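Local coordinates for protein acetyl xylan esterase (Paenibacillus sp. R4, PDB 6AGQ) that probably hydrolyses acetyl esters of xylan, as a cold-active esterase with an alpha/beta-hydrolase fold, at residues 9-14 against 281-286; 16-21 against 255-260; 66-71 against 125-130. All blocks are in the same frame, centred on the assembly; numbering follows the deposited sequence.

Contact 1: 9-14 against 281-286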
loop_
_atom_site.group_PDB
_atom_site.type_symbol
_atom_site.label_atom_id
_atom_site.label_comp_id
_atom_site.label_asym_id
_atom_site.label_seq_id
_atom_site.Cartn_x
_atom_site.Cartn_y
_atom_site.Cartn_z
ATOM N N SER A 9 0.218 -28.651 13.397
ATOM C CA SER A 9 -0.064 -29.780 14.341
ATOM C C SER A 9 -0.530 -29.282 15.729
ATOM O O SER A 9 -1.302 -29.967 16.414
ATOM C CB SER A 9 1.091 -30.771 14.438
ATOM O OG SER A 9 1.964 -30.387 15.465
ATOM N N GLN A 10 -0.088 -28.082 16.106
ATOM C CA GLN A 10 -0.652 -27.390 17.257
ATOM C C GLN A 10 -2.081 -26.885 16.992
ATOM O O GLN A 10 -2.856 -26.882 17.918
ATOM C CB GLN A 10 0.249 -26.212 17.754
ATOM C CG GLN A 10 1.389 -26.634 18.682
ATOM C CD GLN A 10 2.390 -25.518 18.953
ATOM O OE1 GLN A 10 2.132 -24.336 18.672
ATOM N NE2 GLN A 10 3.540 -25.889 19.505
ATOM N N LEU A 11 -2.407 -26.411 15.777
ATOM C CA LEU A 11 -3.791 -25.991 15.456
ATOM C C LEU A 11 -4.776 -27.085 15.822
ATOM O O LEU A 11 -5.769 -26.788 16.448
ATOM C CB LEU A 11 -3.981 -25.605 13.967
ATOM C CG LEU A 11 -3.545 -24.165 13.600
ATOM C CD1 LEU A 11 -3.613 -23.855 12.114
ATOM C CD2 LEU A 11 -4.328 -23.130 14.386
ATOM N N GLN A 12 -4.462 -28.347 15.518
ATOM C CA GLN A 12 -5.422 -29.446 15.672
ATOM C C GLN A 12 -5.451 -30.141 17.053
ATOM O O GLN A 12 -6.333 -30.951 17.336
ATOM C CB GLN A 12 -5.290 -30.463 14.508
ATOM C CG GLN A 12 -3.922 -31.032 14.175
ATOM C CD GLN A 12 -3.936 -31.932 12.937
ATOM O OE1 GLN A 12 -3.242 -31.660 11.951
ATOM N NE2 GLN A 12 -4.726 -33.011 12.986
ATOM N N ASP A 13 -4.518 -29.808 17.921
ATOM C CA ASP A 13 -4.638 -30.135 19.348
ATOM C C ASP A 13 -5.197 -28.931 20.116
ATOM O O ASP A 13 -5.240 -28.976 21.361
ATOM C CB ASP A 13 -3.260 -30.432 19.966
ATOM C CG ASP A 13 -2.608 -31.729 19.462
ATOM O OD1 ASP A 13 -3.238 -32.541 18.738
ATOM O OD2 ASP A 13 -1.418 -31.916 19.828
ATOM N N TYR A 14 -5.576 -27.850 19.403
ATOM C CA TYR A 14 -5.946 -26.577 20.041
ATOM C C TYR A 14 -7.399 -26.619 20.494
ATOM O O TYR A 14 -8.326 -26.556 19.693
ATOM C CB TYR A 14 -5.691 -25.355 19.140
ATOM C CG TYR A 14 -5.955 -24.023 19.839
ATOM C CD1 TYR A 14 -5.408 -23.734 21.094
ATOM C CD2 TYR A 14 -6.759 -23.047 19.244
ATOM C CE1 TYR A 14 -5.647 -22.511 21.726
ATOM C CE2 TYR A 14 -7.005 -21.829 19.869
ATOM C CZ TYR A 14 -6.468 -21.548 21.097
ATOM O OH TYR A 14 -6.772 -20.313 21.713
ATOM N N THR A 281 -9.004 -19.790 15.512
ATOM C CA THR A 281 -10.359 -19.576 16.040
ATOM C C THR A 281 -11.350 -20.590 15.410
ATOM O O THR A 281 -12.275 -21.058 16.051
ATOM C CB THR A 281 -10.833 -18.116 15.895
ATOM O OG1 THR A 281 -10.920 -17.708 14.507
ATOM C CG2 THR A 281 -9.889 -17.189 16.690
ATOM N N CYS A 282 -11.101 -20.945 14.163
ATOM C CA CYS A 282 -11.871 -21.952 13.451
ATOM C C CYS A 282 -11.616 -23.317 14.065
ATOM O O CYS A 282 -12.585 -24.028 14.375
ATOM C CB CYS A 282 -11.548 -21.898 11.972
ATOM S SG CYS A 282 -12.184 -20.374 11.212
ATOM N N PHE A 283 -10.338 -23.656 14.282
ATOM C CA PHE A 283 -9.945 -24.902 14.947
ATOM C C PHE A 283 -10.483 -25.052 16.369
ATOM O O PHE A 283 -10.962 -26.149 16.729
ATOM C CB PHE A 283 -8.433 -25.172 14.879
ATOM C CG PHE A 283 -8.035 -26.033 13.706
ATOM C CD1 PHE A 283 -8.390 -27.363 13.668
ATOM C CD2 PHE A 283 -7.349 -25.495 12.598
ATOM C CE1 PHE A 283 -8.052 -28.152 12.574
ATOM C CE2 PHE A 283 -7.016 -26.278 11.503
ATOM C CZ PHE A 283 -7.365 -27.606 11.494
ATOM N N ALA A 284 -10.512 -23.955 17.124
ATOM C CA ALA A 284 -11.072 -23.944 18.448
ATOM C C ALA A 284 -12.528 -24.395 18.545
ATOM O O ALA A 284 -12.882 -25.162 19.470
ATOM C CB ALA A 284 -10.928 -22.545 19.045
ATOM N N ALA A 285 -13.397 -23.883 17.667
ATOM C CA ALA A 285 -14.770 -24.434 17.549
ATOM C C ALA A 285 -14.796 -25.902 17.007
ATOM O O ALA A 285 -15.414 -26.770 17.646
ATOM C CB ALA A 285 -15.684 -23.516 16.688
ATOM N N TYR A 286 -14.125 -26.175 15.878
ATOM C CA TYR A 286 -13.990 -27.562 15.307
ATOM C C TYR A 286 -13.602 -28.592 16.381
ATOM O O TYR A 286 -14.216 -29.626 16.509
ATOM C CB TYR A 286 -12.930 -27.581 14.171
ATOM C CG TYR A 286 -12.733 -28.941 13.510
ATOM C CD1 TYR A 286 -13.699 -29.430 12.654
ATOM C CD2 TYR A 286 -11.613 -29.744 13.768
ATOM C CE1 TYR A 286 -13.587 -30.642 12.061
ATOM C CE2 TYR A 286 -11.483 -30.992 13.166
ATOM C CZ TYR A 286 -12.490 -31.432 12.301
ATOM O OH TYR A 286 -12.503 -32.658 11.614
#
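Leu-11 and Phe-283 carry this contact, where the N-terminal arm of an alpha/beta-hydrolase fold lies against helix 279-286; the arm consists here of the short helix 8-11 running into a type I beta turn from Leu-11 to Tyr-14. The apolar part comes first. CB of Leu-11 sits 3.6 Å from CD2 of Phe-283, and the two side chains cross at about a right angle. One face of the Phe-283 ring is turned to the backbone of the turn, with the carbonyl C of Leu-11 4.0 Å above its plane, offset toward the rim. Farther along, CB of Gln-12 comes within 4.1 Å of CE1 of Phe-283, while its amide leads away. Ile-270 of strand 265-271 also touches Phe-283, tying arm, helix and sheet together. An alanine here in place of Phe-283 is likely to open a gap under the turn and leave Leu-11 CB without the ring it rests on.

The polar atoms are served differently. Tyr-14 N bonds back to Leu-11 O at 3.1 Å, closing the turn; Tyr-14 O accepts from Asn-287 ND2 just past the helix, and Tyr-14 OH is bonded to His-213 NE2. Because chi1 of Tyr-14 is -175°, CG lies opposite the backbone N and the ring extends toward the helix, where CE2 meets CB of Ala-284 obliquely at 4.1 Å.

Contact 2: 16-21 against 255-260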
loop_
_atom_site.group_PDB
_atom_site.type_symbol
_atom_site.label_atom_id
_atom_site.label_comp_id
_atom_site.label_asym_id
_atom_site.label_seq_id
_atom_site.Cartn_x
_atom_site.Cartn_y
_atom_site.Cartn_z
ATOM N N PRO A 16 -9.034 -24.695 23.508
ATOM C CA PRO A 16 -9.077 -23.801 24.671
ATOM C C PRO A 16 -10.331 -24.013 25.520
ATOM O O PRO A 16 -11.277 -24.652 25.065
ATOM C CB PRO A 16 -9.114 -22.402 24.022
ATOM C CG PRO A 16 -9.847 -22.653 22.729
ATOM C CD PRO A 16 -9.480 -24.020 22.286
ATOM N N GLU A 17 -10.345 -23.474 26.731
ATOM C CA GLU A 17 -11.456 -23.655 27.685
ATOM C C GLU A 17 -12.753 -22.982 27.181
ATOM O O GLU A 17 -12.729 -21.909 26.557
ATOM C CB GLU A 17 -11.013 -23.177 29.115
ATOM C CG GLU A 17 -11.961 -22.246 29.899
ATOM C CD GLU A 17 -11.410 -21.744 31.266
ATOM O OE1 GLU A 17 -10.178 -21.700 31.502
ATOM O OE2 GLU A 17 -12.224 -21.366 32.137
ATOM N N LEU A 18 -13.893 -23.617 27.410
ATOM C CA LEU A 18 -15.158 -22.960 27.083
ATOM C C LEU A 18 -15.394 -21.716 27.990
ATOM O O LEU A 18 -15.008 -21.664 29.144
ATOM C CB LEU A 18 -16.343 -23.923 27.149
ATOM C CG LEU A 18 -16.293 -25.101 26.166
ATOM C CD1 LEU A 18 -17.376 -26.133 26.506
ATOM C CD2 LEU A 18 -16.446 -24.624 24.719
ATOM N N THR A 19 -16.019 -20.705 27.406
ATOM C CA THR A 19 -16.310 -19.478 28.075
ATOM C C THR A 19 -17.791 -19.349 28.364
ATOM O O THR A 19 -18.204 -18.287 28.838
ATOM C CB THR A 19 -15.894 -18.336 27.153
ATOM O OG1 THR A 19 -16.663 -18.398 25.928
ATOM C CG2 THR A 19 -14.353 -18.462 26.844
ATOM N N ASN A 20 -18.606 -20.361 28.019
ATOM C CA ASN A 20 -20.026 -20.279 28.379
ATOM C C ASN A 20 -20.219 -20.073 29.899
ATOM O O ASN A 20 -19.624 -20.779 30.706
ATOM C CB ASN A 20 -20.877 -21.447 27.880
ATOM C CG ASN A 20 -20.279 -22.848 28.152
ATOM O OD1 ASN A 20 -20.661 -23.814 27.465
ATOM N ND2 ASN A 20 -19.374 -22.972 29.122
ATOM N N GLU A 21 -21.017 -19.070 30.253
ATOM C CA GLU A 21 -21.414 -18.843 31.626
ATOM C C GLU A 21 -22.316 -19.997 32.038
ATOM O O GLU A 21 -22.762 -20.800 31.165
ATOM C CB GLU A 21 -22.231 -17.560 31.725
ATOM C CG GLU A 21 -21.508 -16.294 31.303
ATOM C CD GLU A 21 -20.531 -15.811 32.351
ATOM O OE1 GLU A 21 -20.979 -15.217 33.361
ATOM O OE2 GLU A 21 -19.314 -15.998 32.163
ATOM N N GLY A 255 -19.301 -19.171 18.657
ATOM C CA GLY A 255 -19.377 -20.453 17.943
ATOM C C GLY A 255 -18.654 -21.628 18.605
ATOM O O GLY A 255 -19.075 -22.762 18.470
ATOM N N MET A 256 -17.571 -21.363 19.308
ATOM C CA MET A 256 -16.903 -22.387 20.115
ATOM C C MET A 256 -17.821 -22.995 21.214
ATOM O O MET A 256 -17.882 -24.212 21.413
ATOM C CB MET A 256 -15.684 -21.734 20.738
ATOM C CG MET A 256 -14.860 -22.588 21.687
ATOM S SD MET A 256 -13.408 -21.609 22.093
ATOM C CE MET A 256 -13.972 -20.562 23.438
ATOM N N ASN A 257 -18.566 -22.149 21.911
ATOM C CA ASN A 257 -19.594 -22.639 22.827
ATOM C C ASN A 257 -20.787 -23.308 22.133
ATOM O O ASN A 257 -21.332 -24.256 22.712
ATOM C CB ASN A 257 -20.089 -21.501 23.742
ATOM C CG ASN A 257 -18.990 -20.945 24.593
ATOM O OD1 ASN A 257 -18.096 -21.682 25.047
ATOM N ND2 ASN A 257 -19.032 -19.641 24.828
ATOM N N MET A 258 -21.256 -22.778 20.962
ATOM C CA MET A 258 -22.263 -23.498 20.160
ATOM C C MET A 258 -21.804 -24.890 19.701
ATOM O O MET A 258 -22.576 -25.878 19.787
ATOM C CB MET A 258 -22.631 -22.722 18.864
ATOM C CG MET A 258 -23.206 -21.355 19.101
ATOM S SD MET A 258 -24.670 -21.525 20.084
ATOM C CE MET A 258 -24.934 -19.774 20.412
ATOM N N ALA A 259 -20.566 -24.962 19.201
ATOM C CA ALA A 259 -19.942 -26.258 18.735
ATOM C C ALA A 259 -20.039 -27.383 19.749
ATOM O O ALA A 259 -20.234 -28.532 19.406
ATOM C CB ALA A 259 -18.471 -26.070 18.390
ATOM N N SER A 260 -19.944 -27.009 21.015
ATOM C CA SER A 260 -20.014 -27.962 22.137
ATOM C C SER A 260 -21.420 -28.621 22.272
ATOM O O SER A 260 -21.568 -29.625 22.935
ATOM C CB SER A 260 -19.635 -27.182 23.400
ATOM O OG SER A 260 -20.259 -27.718 24.508
#
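Thr-19 and Asn-257 make a two-point polar clasp between the loop 16-21 and helix 255-259. Each end of the Asn-257 amide has its own task. OD1 accepts the backbone N-H of Thr-19 at 3.3 Å, in the carbonyl plane and on a lone pair, although the bond is rather bent (142° at the hydrogen). ND2 gives a straighter bond to Thr-19 OG1, 2.9 Å away and close to the amide plane. A second bond from ND2 goes to Ser-251 O in helix 243-251, so the amide is gripped at both ends and its flip is fixed. Thr-19 meets it halfway: with chi1 at 62°, OG1 stands between the backbone N and the carbonyl carbon and faces ND2, while CG2 is turned to the methyl of Met-256.

The Asn-20 amide stacks on that of Asn-257, their planes 14° apart, and CB of Asn-20 lies 3.8 Å from CG of Asn-257. OD1 of Asn-20 accepts from Arg-261 NH1, and the same NH1 also bonds to Asn-257 O, so one guanidinium nitrogen serves both segments.

Apolar groups pack beside this polar centre. Leu-18 slides past Asn-257 in the opposite direction, its CD2 4.0 Å from CG of Met-256 and its CD1 3.8 Å from Ser-260 OG. The thioether of Met-256 bends at its end, SD lying 3.8 Å from CG of Pro-16 and CE coming close to Glu-17 O. A bound zinc ion lies about 4 Å from the Thr-19 side chain. The whole is an N-terminal loop strapped by a side-chain amide to a helix flanking the central sheet of an alpha/beta-hydrolase fold.

Contact 3: 66-71 against 125-130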
loop_
_atom_site.group_PDB
_atom_site.type_symbol
_atom_site.label_atom_id
_atom_site.label_comp_id
_atom_site.label_asym_id
_atom_site.label_seq_id
_atom_site.Cartn_x
_atom_site.Cartn_y
_atom_site.Cartn_z
ATOM N N ASP A 66 -39.185 -10.476 17.019
ATOM C CA ASP A 66 -39.633 -9.105 17.304
ATOM C C ASP A 66 -40.487 -8.467 16.159
ATOM O O ASP A 66 -40.716 -7.267 16.127
ATOM C CB ASP A 66 -38.425 -8.197 17.720
ATOM C CG ASP A 66 -37.477 -7.834 16.515
ATOM O OD1 ASP A 66 -37.635 -8.425 15.413
ATOM O OD2 ASP A 66 -36.567 -6.953 16.671
ATOM N N GLY A 67 -40.980 -9.255 15.231
ATOM C CA GLY A 67 -41.773 -8.684 14.130
ATOM C C GLY A 67 -41.025 -8.164 12.897
ATOM O O GLY A 67 -41.663 -7.748 11.955
ATOM N N THR A 68 -39.689 -8.137 12.887
ATOM C CA THR A 68 -38.935 -7.768 11.653
ATOM C C THR A 68 -39.278 -8.743 10.457
ATOM O O THR A 68 -39.210 -9.938 10.634
ATOM C CB THR A 68 -37.415 -7.867 11.935
ATOM O OG1 THR A 68 -37.078 -7.174 13.144
ATOM C CG2 THR A 68 -36.592 -7.330 10.807
ATOM N N PRO A 69 -39.634 -8.232 9.264
ATOM C CA PRO A 69 -39.881 -9.105 8.121
ATOM C C PRO A 69 -38.582 -9.612 7.509
ATOM O O PRO A 69 -37.844 -8.823 6.934
ATOM C CB PRO A 69 -40.637 -8.194 7.103
ATOM C CG PRO A 69 -40.273 -6.808 7.487
ATOM C CD PRO A 69 -39.914 -6.815 8.955
ATOM N N ILE A 70 -38.308 -10.908 7.636
ATOM C CA ILE A 70 -37.072 -11.474 7.102
ATOM C C ILE A 70 -37.337 -11.925 5.685
ATOM O O ILE A 70 -38.194 -12.743 5.476
ATOM C CB ILE A 70 -36.602 -12.697 7.907
ATOM C CG1 ILE A 70 -36.641 -12.449 9.451
ATOM C CG2 ILE A 70 -35.273 -13.178 7.384
ATOM C CD1 ILE A 70 -36.016 -11.145 9.950
ATOM N N HIS A 71 -36.615 -11.389 4.715
ATOM C CA HIS A 71 -36.745 -11.823 3.320
ATOM C C HIS A 71 -35.810 -12.949 2.892
ATOM O O HIS A 71 -34.698 -13.139 3.402
ATOM C CB HIS A 71 -36.571 -10.651 2.378
ATOM C CG HIS A 71 -37.555 -9.571 2.620
ATOM N ND1 HIS A 71 -37.410 -8.672 3.655
ATOM C CD2 HIS A 71 -38.741 -9.293 2.036
ATOM C CE1 HIS A 71 -38.442 -7.852 3.667
ATOM N NE2 HIS A 71 -39.271 -8.218 2.710
ATOM N N GLY A 125 -29.462 -5.743 2.524
ATOM C CA GLY A 125 -30.667 -6.294 1.875
ATOM C C GLY A 125 -31.877 -5.418 2.104
ATOM O O GLY A 125 -31.771 -4.231 2.552
ATOM N N VAL A 126 -33.018 -5.982 1.745
ATOM C CA VAL A 126 -34.312 -5.315 1.964
ATOM C C VAL A 126 -34.856 -5.601 3.386
ATOM O O VAL A 126 -35.909 -5.109 3.736
ATOM C CB VAL A 126 -35.360 -5.663 0.859
ATOM C CG1 VAL A 126 -34.772 -5.450 -0.536
ATOM C CG2 VAL A 126 -35.912 -7.069 1.000
ATOM N N THR A 127 -34.181 -6.437 4.170
ATOM C CA THR A 127 -34.642 -6.808 5.533
ATOM C C THR A 127 -34.072 -5.833 6.550
ATOM O O THR A 127 -32.839 -5.776 6.733
ATOM C CB THR A 127 -34.186 -8.193 5.870
ATOM O OG1 THR A 127 -34.710 -9.125 4.891
ATOM C CG2 THR A 127 -34.632 -8.594 7.297
ATOM N N PRO A 128 -34.921 -5.024 7.182
ATOM C CA PRO A 128 -34.424 -4.026 8.138
ATOM C C PRO A 128 -34.169 -4.657 9.525
ATOM O O PRO A 128 -34.305 -5.857 9.639
ATOM C CB PRO A 128 -35.576 -3.048 8.230
ATOM C CG PRO A 128 -36.771 -3.850 7.984
ATOM C CD PRO A 128 -36.383 -5.045 7.150
ATOM N N ASP A 129 -33.770 -3.839 10.520
ATOM C CA ASP A 129 -33.532 -4.278 11.892
ATOM C C ASP A 129 -34.380 -3.461 12.837
ATOM O O ASP A 129 -34.025 -2.349 13.150
ATOM C CB ASP A 129 -32.061 -4.072 12.276
ATOM C CG ASP A 129 -31.726 -4.538 13.752
ATOM O OD1 ASP A 129 -32.519 -5.325 14.352
ATOM O OD2 ASP A 129 -30.651 -4.108 14.295
ATOM N N ARG A 130 -35.443 -4.044 13.357
ATOM C CA ARG A 130 -36.367 -3.314 14.235
ATOM C C ARG A 130 -35.999 -3.296 15.707
ATOM O O ARG A 130 -36.743 -2.742 16.484
ATOM C CB ARG A 130 -37.780 -3.914 14.114
ATOM C CG ARG A 130 -38.375 -3.782 12.725
ATOM C CD ARG A 130 -39.525 -2.794 12.609
ATOM N NE ARG A 130 -39.880 -2.626 11.191
ATOM C CZ ARG A 130 -39.206 -1.872 10.302
ATOM N NH1 ARG A 130 -39.626 -1.804 9.038
ATOM N NH2 ARG A 130 -38.118 -1.176 10.645
#
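His-71 and Thr-127 hold together the start of strand 69-77 and the loop that follows strand 114-118 in this alpha/beta-hydrolase sheet; the two pieces run almost exactly antiparallel. Their link is a double one. With chi1 of His-71 at -59°, the ring stands beside its own backbone N, and both N and ND1 donate to Thr-127 OG1, each at 3.0 Å. The hydroxyl lies almost in the ring plane, so the ND1 bond sets the rotation of the imidazole, while the bond from N ties the same hydroxyl to the backbone. Asp-119 OD2 is a further partner of this OG1. The other branch of Thr-127, CG2, is anti to the backbone N and fits beside Pro-69 O at 3.2 Å.

Nearer the other end, Asp-66 closes an Asx turn. Its OD1 accepts from Thr-68 N and, at 2.7 Å, from Thr-68 OG1, both from the same face of the carboxylate, and it also makes a salt bridge with Arg-121. This holds the Thr-68 rotamer, whose CG2 presses on Pro-128 O at a tight 3.0 Å and whose OG1 lies 3.5 Å from CB of Arg-130. The Arg-130 chain bends at chi2 (-110°), bringing its guanidinium face over CG of Pro-128, while NH2 bonds to Tyr-133 O of the second subunit. Back at the histidine, CG2 of Val-126 makes a CH-pi contact, 3.5 Å from the centroid of the His-71 ring and 16° off its normal.

Contacts 1 and 2 are neighbours, their centres 13 Å apart, and together they lay the N-terminal arm along one flank of the fold. Helices 279-286 and 255-259 pack directly: Ala-285 CB sits 3.8 Å from Met-256 CA. Ala-284 CB also meets Pro-16 CG, so helix 279-286 receives both portions of the arm. The bound zinc ion belongs to the contact 2 side, about 4 Å from the side chain of Thr-19 but about 11 Å from that of Ala-284. Contact 3 lies across the chain's centre, its nearest atoms about 17 Å from contact 2 and about 24 Å from contact 1, and is the one that borders a second subunit.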